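Long-range contacts in alpha-galactosidase (Lactobacillus brevis, PDB 3MI6), which probably hydrolyses terminal, non-reducing alpha-D-galactose residues of alpha-D-galactosides, as a member of glycosyl hydrolase family 36: residues Y191-Q195 and L206-L211; Q229-L235 and F258-I262; I25-G29 and N65-Q69; E30-I34 and I73-Y77. All coordinates share one frame; numbering follows the deposited sequence.

Along the chain, contacts 3 and 4 come first and interleave, in the order 25-29, 30-34, 65-69, 73-77; contact 1 follows, then contact 2. The four form two pairs, each with centres about 11 Å apart. Contacts 3 and 4 share the neighbourhood of strand 31-36, with Ile73 packing against Met26 and Phe68. Contacts 1 and 2 meet where strands 192-197 and 233-236 lie side by side in one antiparallel sheet, Ile194 N probably bonding to Met234 O. Between the pairs, contact 4 lies about 21 Å from contact 2, centre to centre. All four thus belong to the beta-rich N-terminal part, separate from the barrel strands.

Contact 1 (Y191-Q195 and L206-L211); sequences YDLIQ and LYRHPL
Asp192 and Arg208 form a salt bridge on one face of an antiparallel hairpin, strands 192-197 and 205-210. OD2 of Asp192 takes NE of Arg208 at 2.7 Å through its anti lone pair, nearly in the guanidinium plane, and NH2 only weakly. The carboxylate and guanidinium planes are turned steeply, 75° apart. CG of Arg208 lies anti to the backbone N (chi1 170°) and the chain runs out extended, bringing one guanidinium face to CD1 of Ile194, near its rim. The tightly packed part is along strand 192-197: Ile194 CG2 meets Leu206 CG at 3.7 Å, and Leu211 CD1 touches CB of Leu193 at the same distance. Backbone bonds join Leu193 with His209 and Gln195 with Tyr207. The looser side is strand 205-210, outermost within this chain, where Pro210 is exposed. On the face opposite the salt bridge, the second subunit lies beside Tyr207 and His209, and NE2 of Gln195 bonds OG of Ser197 in its own chain and the carbonyl of that subunit's Pro213. NH1 of Arg208 bonds Thr240 O; this carbonyl and the Asp192 oxygen together probably fix the guanidinium's rotation and balance its charge.

Contact 2 (Q229-L235 and F258-I262); sequences QNPFMML and FLDAI
Met233, a selenomethionine, reaches from strand 233-236 toward strand 258-264 and slides past Asp260, which comes the opposite way. Its CB lies 3.9 Å from Asp260 OD2. CG, placed between the backbone N and the carbonyl carbon (chi1 62°), nears the same oxygen. SE then rests on Asp260 CB at 3.6 Å, and the bend at chi3 turns CE toward Ile262, where the model is too tight to trust in detail. Leu235 and Ile262 reach for each other tip to tip through CD2 of the leucine and CD1 of the isoleucine.

At the other end Phe258 receives the chain that leads into strand 233-236. Pro231 CA stands over one face of the ring, 3.8 Å from its centroid and 23° off the normal, a CH-pi contact, while Pro231 CG touches CE1 of Phe258 at 3.8 Å. The carbonyl of Gln229 meets the ring at its edge. Between these apolar groups, OD2 of the buried Asp260 comes close to Pro231 O.

Ile272 of strand 270-274 packs on Met233, Leu235 and Ile262, adding to this apolar core. Phe258 is about 12 Å from the side chain of Met480, a predicted substrate-binding residue, side chain to side chain. The axes of the short segments 233-235 and 258-262 lie 9.5 Å apart at 13°. Their strands belong to different antiparallel sheets, 233-236 to one and 258-264 to the other: the facing-sheet core of a beta sandwich, as in the N-terminal domains of family 36 enzymes.

Contact 3 (I25-G29 and N65-Q69); sequences IMKNG and NPNFQ
Gly29 N to Met26 O, 2.7 Å, is the bond that closes a type I beta turn, and the side chains of Met26, Lys27 and Asn28 on that turn gather round the ring of Phe68. CE of Met26, a selenomethionine, touches CZ of Phe68 at 3.6 Å. CB of Lys27 lies near CE2 of the same ring. The side chains of Asn28 and Phe68 cross at about a right angle, their amide and ring planes 54° apart, with ND2 of Asn28 3.8 Å from CE1 of Phe68. With CG between the backbone N and the carbonyl carbon (chi1 74°), Asn28 also turns OD1 to Glu30 N in an Asx turn. An alanine at Asn28 is likely to leave the amide N-H of Glu30 without its side-chain acceptor and one part of the Phe68 ring without cover. Further out, Lys27 and Asn65 approach from opposite directions, OD1 of Asn65 meeting CD and CE of Lys27, while ND2 of Asn65 bonds to Asn62. The turn links strands 19-25 and 31-36 of a four-stranded antiparallel sheet, and residues 65-69 belong to the long loop between strands 31-36 and 90-93, which folds back so that Phe68 sits against the turn with Ile73 beside it.

Contact 4 (E30-I34 and I73-Y77); sequences EAGQI and IKAEY
Gly32 and Ala75 bridge their backbones, CA atoms 4.8 Å apart, where the two segments cross steeply. Gln33 N gives a hydrogen bond of 3.0 Å to Lys74 O, arriving 49° above the carbonyl plane, while Glu76 N to Ala31 O is long and weak. The bridge is single, so residues 73-77 lie on strand 31-36 without becoming a regular strand.

CB of Ala31 touches CB of Glu76 at 3.9 Å. Gln33 and Glu76 both send CG anti to the backbone N (chi1 157° and -171°) and bend at chi2, which brings the amide end of Gln33 against the OE1 side of the carboxylate with the two planes nearly coplanar. How the Gln33 amide is turned is uncertain, but CB of Gln33 also lies 3.5 Å from OE1 of Glu76. A leucine in place of Gln33 would probably face that buried carboxylate oxygen with hydrocarbon and cost it its polar neighbour. Lys74 crosses Gln33 obliquely, its CB 3.6 Å from Gln33 O. NZ of Lys74 lies near Arg681 of the third subunit, a like charge, while the Lys74 side chain also packs on Asp185.

OE2 of Glu76 is held by the hydroxyls of Tyr151 and Tyr21, with Lys162 as a distant, weak ion partner. Strand 31-36 pairs with strand 19-25 through Gly32 and Gln24. The two tyrosine hydroxyls on OE2 would probably ease the cost of burying the Glu76 carboxylate between the loop and the strand, and the Gln33 amide may serve OE1 as well.

Contact 1 (Y191-Q195 and L206-L211)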
loop_
_atom_site.group_PDB
_atom_site.type_symbol
_atom_site.label_atom_id
_atom_site.label_comp_id
_atom_site.label_asym_id
_atom_site.label_seq_id
_atom_site.Cartn_x
_atom_site.Cartn_y
_atom_site.Cartn_z
ATOM N N TYR D 191 13.905 -3.273 -5.811
ATOM C CA TYR D 191 14.121 -3.945 -4.523
ATOM C C TYR D 191 13.546 -3.148 -3.357
ATOM O O TYR D 191 13.282 -1.952 -3.488
ATOM C CB TYR D 191 15.615 -4.198 -4.256
ATOM C CG TYR D 191 16.299 -5.115 -5.247
ATOM C CD1 TYR D 191 16.297 -6.485 -5.064
ATOM C CD2 TYR D 191 16.966 -4.606 -6.349
ATOM C CE1 TYR D 191 16.922 -7.326 -5.958
ATOM C CE2 TYR D 191 17.601 -5.438 -7.241
ATOM C CZ TYR D 191 17.567 -6.798 -7.043
ATOM O OH TYR D 191 18.183 -7.639 -7.937
ATOM N N ASP D 192 13.350 -3.811 -2.220
ATOM C CA ASP D 192 13.041 -3.107 -0.976
ATOM C C ASP D 192 14.353 -3.128 -0.251
ATOM O O ASP D 192 15.041 -4.149 -0.275
ATOM C CB ASP D 192 12.024 -3.858 -0.085
ATOM C CG ASP D 192 10.607 -3.865 -0.640
ATOM O OD1 ASP D 192 10.264 -3.000 -1.475
ATOM O OD2 ASP D 192 9.817 -4.744 -0.221
ATOM N N LEU D 193 14.689 -2.018 0.404
ATOM C CA LEU D 193 15.837 -1.948 1.307
ATOM C C LEU D 193 15.353 -2.313 2.685
ATOM O O LEU D 193 14.398 -1.716 3.184
ATOM C CB LEU D 193 16.417 -0.529 1.339
ATOM C CG LEU D 193 17.329 -0.135 2.500
ATOM C CD1 LEU D 193 18.523 -1.043 2.558
ATOM C CD2 LEU D 193 17.748 1.289 2.325
ATOM N N ILE D 194 16.010 -3.288 3.297
ATOM C CA ILE D 194 15.657 -3.744 4.623
ATOM C C ILE D 194 16.813 -3.401 5.556
ATOM O O ILE D 194 17.945 -3.839 5.345
ATOM C CB ILE D 194 15.409 -5.255 4.625
ATOM C CG1 ILE D 194 14.300 -5.592 3.627
ATOM C CG2 ILE D 194 15.036 -5.747 6.017
ATOM C CD1 ILE D 194 14.052 -7.092 3.447
ATOM N N GLN D 195 16.526 -2.610 6.588
ATOM C CA GLN D 195 17.554 -2.091 7.485
ATOM C C GLN D 195 17.165 -2.451 8.893
ATOM O O GLN D 195 16.090 -2.989 9.127
ATOM C CB GLN D 195 17.669 -0.576 7.362
ATOM C CG GLN D 195 16.337 0.092 7.583
ATOM C CD GLN D 195 16.367 1.558 7.279
ATOM O OE1 GLN D 195 16.267 1.969 6.123
ATOM N NE2 GLN D 195 16.480 2.370 8.320
ATOM N N LEU D 206 13.188 -3.985 12.445
ATOM C CA LEU D 206 13.276 -4.108 10.992
ATOM C C LEU D 206 12.427 -3.050 10.254
ATOM O O LEU D 206 11.282 -2.796 10.611
ATOM C CB LEU D 206 12.858 -5.514 10.592
ATOM C CG LEU D 206 13.029 -5.971 9.142
ATOM C CD1 LEU D 206 13.137 -7.473 9.147
ATOM C CD2 LEU D 206 11.894 -5.528 8.211
ATOM N N TYR D 207 13.008 -2.415 9.243
ATOM C CA TYR D 207 12.283 -1.444 8.427
ATOM C C TYR D 207 12.439 -1.859 6.978
ATOM O O TYR D 207 13.508 -2.297 6.562
ATOM C CB TYR D 207 12.792 -0.019 8.638
ATOM C CG TYR D 207 12.459 0.534 9.980
ATOM C CD1 TYR D 207 11.265 1.215 10.196
ATOM C CD2 TYR D 207 13.318 0.357 11.060
ATOM C CE1 TYR D 207 10.943 1.726 11.457
ATOM C CE2 TYR D 207 12.998 0.863 12.326
ATOM C CZ TYR D 207 11.809 1.548 12.510
ATOM O OH TYR D 207 11.483 2.045 13.758
ATOM N N ARG D 208 11.363 -1.760 6.211
ATOM C CA ARG D 208 11.363 -2.327 4.871
ATOM C C ARG D 208 10.743 -1.323 3.908
ATOM O O ARG D 208 9.559 -1.034 3.996
ATOM C CB ARG D 208 10.627 -3.673 4.859
ATOM C CG ARG D 208 10.376 -4.228 3.447
ATOM C CD ARG D 208 10.084 -5.729 3.399
ATOM N NE ARG D 208 10.134 -6.218 2.024
ATOM C CZ ARG D 208 10.158 -7.501 1.678
ATOM N NH1 ARG D 208 10.141 -8.462 2.583
ATOM N NH2 ARG D 208 10.221 -7.830 0.415
ATOM N N HIS D 209 11.561 -0.761 3.026
ATOM C CA HIS D 209 11.114 0.300 2.112
ATOM C C HIS D 209 11.592 0.071 0.667
ATOM O O HIS D 209 12.703 -0.410 0.418
ATOM C CB HIS D 209 11.544 1.694 2.628
ATOM C CG HIS D 209 10.847 2.111 3.889
ATOM N ND1 HIS D 209 11.282 1.738 5.144
ATOM C CD2 HIS D 209 9.721 2.834 4.083
ATOM C CE1 HIS D 209 10.460 2.220 6.057
ATOM N NE2 HIS D 209 9.506 2.891 5.440
ATOM N N PRO D 210 10.738 0.397 -0.295
ATOM C CA PRO D 210 11.129 0.292 -1.700
ATOM C C PRO D 210 12.215 1.321 -2.012
ATOM O O PRO D 210 12.150 2.414 -1.461
ATOM C CB PRO D 210 9.842 0.665 -2.453
ATOM C CG PRO D 210 8.751 0.567 -1.468
ATOM C CD PRO D 210 9.370 0.897 -0.133
ATOM N N LEU D 211 13.187 0.982 -2.859
ATOM C CA LEU D 211 14.194 1.934 -3.290
ATOM C C LEU D 211 13.508 3.075 -4.015
ATOM O O LEU D 211 12.375 2.924 -4.490
ATOM C CB LEU D 211 15.185 1.258 -4.230
ATOM C CG LEU D 211 16.517 0.720 -3.690
ATOM C CD1 LEU D 211 16.592 0.725 -2.169
ATOM C CD2 LEU D 211 16.761 -0.664 -4.229
#

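Contact 2 (Q229-L235 and F258-I262)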
loop_
_atom_site.group_PDB
_atom_site.type_symbol
_atom_site.label_atom_id
_atom_site.label_comp_id
_atom_site.label_asym_id
_atom_site.label_seq_id
_atom_site.Cartn_x
_atom_site.Cartn_y
_atom_site.Cartn_z
ATOM N N GLN D 229 21.891 2.305 14.069
ATOM C CA GLN D 229 21.851 1.621 12.772
ATOM C C GLN D 229 22.872 0.500 12.774
ATOM O O GLN D 229 24.010 0.716 13.161
ATOM C CB GLN D 229 22.201 2.574 11.626
ATOM C CG GLN D 229 21.409 3.876 11.592
ATOM C CD GLN D 229 19.981 3.705 11.096
ATOM O OE1 GLN D 229 19.548 2.598 10.753
ATOM N NE2 GLN D 229 19.242 4.818 11.038
ATOM N N ASN D 230 22.472 -0.692 12.345
ATOM C CA ASN D 230 23.406 -1.807 12.219
ATOM C C ASN D 230 23.965 -1.916 10.813
ATOM O O ASN D 230 23.274 -1.578 9.850
ATOM C CB ASN D 230 22.726 -3.127 12.570
ATOM C CG ASN D 230 23.715 -4.235 12.754
ATOM O OD1 ASN D 230 24.171 -4.486 13.865
ATOM N ND2 ASN D 230 24.099 -4.876 11.663
ATOM N N PRO D 231 25.215 -2.402 10.687
ATOM C CA PRO D 231 25.887 -2.538 9.386
ATOM C C PRO D 231 25.220 -3.533 8.441
ATOM O O PRO D 231 25.473 -3.469 7.245
ATOM C CB PRO D 231 27.283 -3.046 9.762
ATOM C CG PRO D 231 27.492 -2.579 11.160
ATOM C CD PRO D 231 26.140 -2.646 11.809
ATOM N N PHE D 232 24.397 -4.437 8.958
ATOM C CA PHE D 232 23.739 -5.432 8.104
ATOM C C PHE D 232 22.458 -4.952 7.409
ATOM O O PHE D 232 21.576 -4.368 8.033
ATOM C CB PHE D 232 23.404 -6.689 8.893
ATOM C CG PHE D 232 22.594 -7.657 8.120
ATOM C CD1 PHE D 232 23.166 -8.361 7.068
ATOM C CD2 PHE D 232 21.253 -7.844 8.406
ATOM C CE1 PHE D 232 22.410 -9.258 6.319
ATOM C CE2 PHE D 232 20.486 -8.745 7.675
ATOM C CZ PHE D 232 21.063 -9.456 6.626
HETATM N N MSE D 233 22.333 -5.234 6.122
HETATM C CA MSE D 233 21.150 -4.801 5.386
HETATM C C MSE D 233 20.826 -5.804 4.307
HETATM O O MSE D 233 21.653 -6.661 3.998
HETATM C CB MSE D 233 21.405 -3.453 4.736
HETATM C CG MSE D 233 22.520 -3.489 3.724
HETATM SE SE MSE D 233 22.735 -1.821 2.743
HETATM C CE MSE D 233 21.545 -2.166 1.250
HETATM N N MSE D 234 19.634 -5.687 3.722
HETATM C CA MSE D 234 19.224 -6.582 2.647
HETATM C C MSE D 234 18.600 -5.813 1.509
HETATM O O MSE D 234 18.042 -4.726 1.720
HETATM C CB MSE D 234 18.247 -7.625 3.160
HETATM C CG MSE D 234 18.836 -8.481 4.252
HETATM SE SE MSE D 234 17.682 -9.922 4.886
HETATM C CE MSE D 234 16.281 -8.813 5.669
ATOM N N LEU D 235 18.737 -6.352 0.296
ATOM C CA LEU D 235 17.931 -5.902 -0.832
ATOM C C LEU D 235 17.016 -7.044 -1.218
ATOM O O LEU D 235 17.477 -8.047 -1.777
ATOM C CB LEU D 235 18.787 -5.553 -2.040
ATOM C CG LEU D 235 19.495 -4.211 -2.186
ATOM C CD1 LEU D 235 19.841 -4.027 -3.655
ATOM C CD2 LEU D 235 18.620 -3.079 -1.705
ATOM N N PHE D 258 30.552 3.292 10.003
ATOM C CA PHE D 258 30.251 2.632 8.739
ATOM C C PHE D 258 29.272 3.400 7.854
ATOM O O PHE D 258 28.561 4.291 8.321
ATOM C CB PHE D 258 29.738 1.217 8.983
ATOM C CG PHE D 258 28.317 1.164 9.427
ATOM C CD1 PHE D 258 27.995 1.236 10.770
ATOM C CD2 PHE D 258 27.298 1.037 8.512
ATOM C CE1 PHE D 258 26.682 1.172 11.193
ATOM C CE2 PHE D 258 25.989 0.973 8.934
ATOM C CZ PHE D 258 25.684 1.041 10.283
ATOM N N LEU D 259 29.253 3.039 6.573
ATOM C CA LEU D 259 28.226 3.497 5.626
ATOM C C LEU D 259 27.614 2.331 4.822
ATOM O O LEU D 259 28.315 1.489 4.297
ATOM C CB LEU D 259 28.795 4.559 4.677
ATOM C CG LEU D 259 27.947 4.924 3.460
ATOM C CD1 LEU D 259 26.850 5.864 3.864
ATOM C CD2 LEU D 259 28.807 5.563 2.393
ATOM N N ASP D 260 26.294 2.293 4.767
ATOM C CA ASP D 260 25.550 1.368 3.920
ATOM C C ASP D 260 24.721 2.229 3.012
ATOM O O ASP D 260 23.779 2.868 3.459
ATOM C CB ASP D 260 24.606 0.516 4.752
ATOM C CG ASP D 260 25.279 -0.690 5.345
ATOM O OD1 ASP D 260 26.513 -0.852 5.201
ATOM O OD2 ASP D 260 24.559 -1.495 5.964
ATOM N N ALA D 261 25.071 2.267 1.739
ATOM C CA ALA D 261 24.474 3.253 0.865
ATOM C C ALA D 261 23.994 2.626 -0.414
ATOM O O ALA D 261 24.690 1.824 -1.036
ATOM C CB ALA D 261 25.441 4.391 0.589
ATOM N N ILE D 262 22.784 2.995 -0.800
ATOM C CA ILE D 262 22.186 2.492 -2.017
ATOM C C ILE D 262 21.660 3.645 -2.832
ATOM O O ILE D 262 20.800 4.399 -2.373
ATOM C CB ILE D 262 21.023 1.612 -1.714
ATOM C CG1 ILE D 262 21.485 0.470 -0.863
ATOM C CG2 ILE D 262 20.471 1.051 -2.978
ATOM C CD1 ILE D 262 20.904 -0.823 -1.351
#

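Contact 3 (I25-G29 and N65-Q69)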
loop_
_atom_site.group_PDB
_atom_site.type_symbol
_atom_site.label_atom_id
_atom_site.label_comp_id
_atom_site.label_asym_id
_atom_site.label_seq_id
_atom_site.Cartn_x
_atom_site.Cartn_y
_atom_site.Cartn_z
ATOM N N ILE D 25 37.428 -7.150 -17.070
ATOM C CA ILE D 25 38.305 -6.014 -17.331
ATOM C C ILE D 25 37.932 -5.422 -18.678
ATOM O O ILE D 25 37.707 -6.144 -19.654
ATOM C CB ILE D 25 39.782 -6.403 -17.321
ATOM C CG1 ILE D 25 40.166 -6.961 -15.955
ATOM C CG2 ILE D 25 40.637 -5.198 -17.617
ATOM C CD1 ILE D 25 39.896 -5.997 -14.812
HETATM N N MSE D 26 37.865 -4.104 -18.734
HETATM C CA MSE D 26 37.284 -3.454 -19.892
HETATM C C MSE D 26 38.244 -2.621 -20.739
HETATM O O MSE D 26 39.401 -2.374 -20.371
HETATM C CB MSE D 26 36.115 -2.595 -19.443
HETATM C CG MSE D 26 35.043 -3.386 -18.715
HETATM SE SE MSE D 26 33.366 -2.433 -18.872
HETATM C CE MSE D 26 33.849 -0.731 -18.017
ATOM N N LYS D 27 37.735 -2.202 -21.892
ATOM C CA LYS D 27 38.475 -1.390 -22.844
ATOM C C LYS D 27 39.373 -0.358 -22.151
ATOM O O LYS D 27 40.564 -0.270 -22.445
ATOM C CB LYS D 27 37.484 -0.715 -23.792
ATOM C CG LYS D 27 38.098 0.062 -24.924
ATOM C CD LYS D 27 37.034 0.851 -25.696
ATOM C CE LYS D 27 36.103 -0.054 -26.520
ATOM N NZ LYS D 27 36.784 -0.686 -27.692
ATOM N N ASN D 28 38.816 0.407 -21.217
ATOM C CA ASN D 28 39.578 1.483 -20.591
ATOM C C ASN D 28 40.440 1.049 -19.418
ATOM O O ASN D 28 41.074 1.886 -18.784
ATOM C CB ASN D 28 38.669 2.609 -20.131
ATOM C CG ASN D 28 37.876 2.240 -18.899
ATOM O OD1 ASN D 28 37.774 1.064 -18.530
ATOM N ND2 ASN D 28 37.298 3.249 -18.255
ATOM N N GLY D 29 40.447 -0.249 -19.129
ATOM C CA GLY D 29 41.307 -0.803 -18.098
ATOM C C GLY D 29 40.651 -1.009 -16.746
ATOM O O GLY D 29 41.241 -1.641 -15.862
ATOM N N ASN D 65 35.158 6.127 -29.191
ATOM C CA ASN D 65 34.120 5.356 -28.535
ATOM C C ASN D 65 33.068 6.287 -27.943
ATOM O O ASN D 65 33.103 6.574 -26.748
ATOM C CB ASN D 65 34.738 4.476 -27.443
ATOM C CG ASN D 65 36.053 3.841 -27.873
ATOM O OD1 ASN D 65 36.137 2.632 -28.059
ATOM N ND2 ASN D 65 37.082 4.656 -28.021
ATOM N N PRO D 66 32.146 6.791 -28.782
ATOM C CA PRO D 66 31.097 7.670 -28.253
ATOM C C PRO D 66 30.202 6.905 -27.284
ATOM O O PRO D 66 29.689 7.475 -26.325
ATOM C CB PRO D 66 30.296 8.071 -29.504
ATOM C CG PRO D 66 31.215 7.828 -30.652
ATOM C CD PRO D 66 32.049 6.640 -30.245
ATOM N N ASN D 67 30.048 5.612 -27.531
ATOM C CA ASN D 67 29.091 4.809 -26.794
ATOM C C ASN D 67 29.662 4.202 -25.517
ATOM O O ASN D 67 28.935 3.574 -24.745
ATOM C CB ASN D 67 28.502 3.715 -27.699
ATOM C CG ASN D 67 27.928 4.267 -29.015
ATOM O OD1 ASN D 67 27.678 3.507 -29.952
ATOM N ND2 ASN D 67 27.719 5.581 -29.085
ATOM N N PHE D 68 30.958 4.368 -25.291
ATOM C CA PHE D 68 31.524 4.006 -23.999
ATOM C C PHE D 68 31.265 5.167 -23.049
ATOM O O PHE D 68 31.904 6.208 -23.149
ATOM C CB PHE D 68 33.021 3.709 -24.103
ATOM C CG PHE D 68 33.577 2.947 -22.928
ATOM C CD1 PHE D 68 33.905 3.600 -21.755
ATOM C CD2 PHE D 68 33.786 1.579 -23.004
ATOM C CE1 PHE D 68 34.427 2.900 -20.672
ATOM C CE2 PHE D 68 34.303 0.869 -21.928
ATOM C CZ PHE D 68 34.624 1.528 -20.761
ATOM N N GLN D 69 30.296 4.991 -22.154
ATOM C CA GLN D 69 29.872 6.046 -21.236
ATOM C C GLN D 69 29.759 5.490 -19.826
ATOM O O GLN D 69 28.888 4.660 -19.557
ATOM C CB GLN D 69 28.532 6.643 -21.677
ATOM C CG GLN D 69 28.612 7.386 -23.001
ATOM C CD GLN D 69 27.265 7.897 -23.494
ATOM O OE1 GLN D 69 27.046 9.110 -23.602
ATOM N NE2 GLN D 69 26.365 6.976 -23.809
#

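Contact 4 (E30-I34 and I73-Y77)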
loop_
_atom_site.group_PDB
_atom_site.type_symbol
_atom_site.label_atom_id
_atom_site.label_comp_id
_atom_site.label_asym_id
_atom_site.label_seq_id
_atom_site.Cartn_x
_atom_site.Cartn_y
_atom_site.Cartn_z
ATOM N N GLU D 30 39.445 -0.462 -16.575
ATOM C CA GLU D 30 38.687 -0.615 -15.328
ATOM C C GLU D 30 37.844 -1.876 -15.368
ATOM O O GLU D 30 37.505 -2.368 -16.442
ATOM C CB GLU D 30 37.794 0.603 -15.060
ATOM C CG GLU D 30 38.520 1.779 -14.438
ATOM C CD GLU D 30 37.636 3.009 -14.275
ATOM O OE1 GLU D 30 37.387 3.715 -15.278
ATOM O OE2 GLU D 30 37.189 3.282 -13.135
ATOM N N ALA D 31 37.512 -2.389 -14.187
ATOM C CA ALA D 31 36.696 -3.596 -14.052
ATOM C C ALA D 31 35.196 -3.300 -14.164
ATOM O O ALA D 31 34.681 -2.384 -13.514
ATOM C CB ALA D 31 37.006 -4.303 -12.728
ATOM N N GLY D 32 34.513 -4.089 -14.992
ATOM C CA GLY D 32 33.097 -3.919 -15.285
ATOM C C GLY D 32 32.257 -5.061 -14.750
ATOM O O GLY D 32 32.459 -6.232 -15.069
ATOM N N GLN D 33 31.306 -4.710 -13.903
ATOM C CA GLN D 33 30.437 -5.688 -13.273
ATOM C C GLN D 33 29.474 -6.188 -14.326
ATOM O O GLN D 33 28.929 -5.391 -15.085
ATOM C CB GLN D 33 29.699 -5.021 -12.123
ATOM C CG GLN D 33 28.438 -5.676 -11.729
ATOM C CD GLN D 33 28.657 -7.017 -11.103
ATOM O OE1 GLN D 33 29.722 -7.313 -10.538
ATOM N NE2 GLN D 33 27.632 -7.850 -11.182
ATOM N N ILE D 34 29.293 -7.505 -14.399
ATOM C CA ILE D 34 28.421 -8.081 -15.421
ATOM C C ILE D 34 27.110 -8.635 -14.826
ATOM O O ILE D 34 26.027 -8.388 -15.350
ATOM C CB ILE D 34 29.133 -9.213 -16.222
ATOM C CG1 ILE D 34 30.558 -8.818 -16.577
ATOM C CG2 ILE D 34 28.378 -9.543 -17.503
ATOM C CD1 ILE D 34 31.197 -9.777 -17.524
ATOM N N ILE D 73 27.505 2.375 -17.349
ATOM C CA ILE D 73 28.306 1.172 -17.153
ATOM C C ILE D 73 28.403 0.732 -15.697
ATOM O O ILE D 73 28.936 1.456 -14.864
ATOM C CB ILE D 73 29.744 1.349 -17.682
ATOM C CG1 ILE D 73 29.761 1.450 -19.212
ATOM C CG2 ILE D 73 30.617 0.195 -17.220
ATOM C CD1 ILE D 73 31.156 1.581 -19.787
ATOM N N LYS D 74 27.896 -0.459 -15.399
ATOM C CA LYS D 74 28.054 -1.049 -14.081
ATOM C C LYS D 74 29.527 -1.264 -13.707
ATOM O O LYS D 74 30.276 -1.941 -14.404
ATOM C CB LYS D 74 27.325 -2.378 -14.003
ATOM C CG LYS D 74 25.820 -2.286 -13.917
ATOM C CD LYS D 74 25.215 -3.574 -14.448
ATOM C CE LYS D 74 25.492 -3.644 -15.931
ATOM N NZ LYS D 74 25.238 -4.972 -16.491
ATOM N N ALA D 75 29.939 -0.697 -12.583
ATOM C CA ALA D 75 31.329 -0.766 -12.183
ATOM C C ALA D 75 31.520 -1.644 -10.976
ATOM O O ALA D 75 30.574 -1.962 -10.250
ATOM C CB ALA D 75 31.850 0.605 -11.892
ATOM N N GLU D 76 32.768 -2.007 -10.749
ATOM C CA GLU D 76 33.120 -2.898 -9.661
ATOM C C GLU D 76 33.757 -2.116 -8.512
ATOM O O GLU D 76 33.684 -2.514 -7.359
ATOM C CB GLU D 76 34.077 -3.964 -10.179
ATOM C CG GLU D 76 34.346 -5.072 -9.206
ATOM C CD GLU D 76 33.162 -6.011 -9.037
ATOM O OE1 GLU D 76 32.125 -5.813 -9.719
ATOM O OE2 GLU D 76 33.283 -6.955 -8.225
ATOM N N TYR D 77 34.367 -0.985 -8.835
ATOM C CA TYR D 77 35.026 -0.149 -7.843
ATOM C C TYR D 77 35.309 1.163 -8.521
ATOM O O TYR D 77 36.395 1.371 -9.024
ATOM C CB TYR D 77 36.337 -0.794 -7.354
ATOM C CG TYR D 77 36.733 -0.371 -5.964
ATOM C CD1 TYR D 77 36.124 -0.920 -4.851
ATOM C CD2 TYR D 77 37.697 0.587 -5.763
ATOM C CE1 TYR D 77 36.463 -0.530 -3.582
ATOM C CE2 TYR D 77 38.049 0.981 -4.504
ATOM C CZ TYR D 77 37.428 0.424 -3.414
ATOM O OH TYR D 77 37.784 0.831 -2.145
#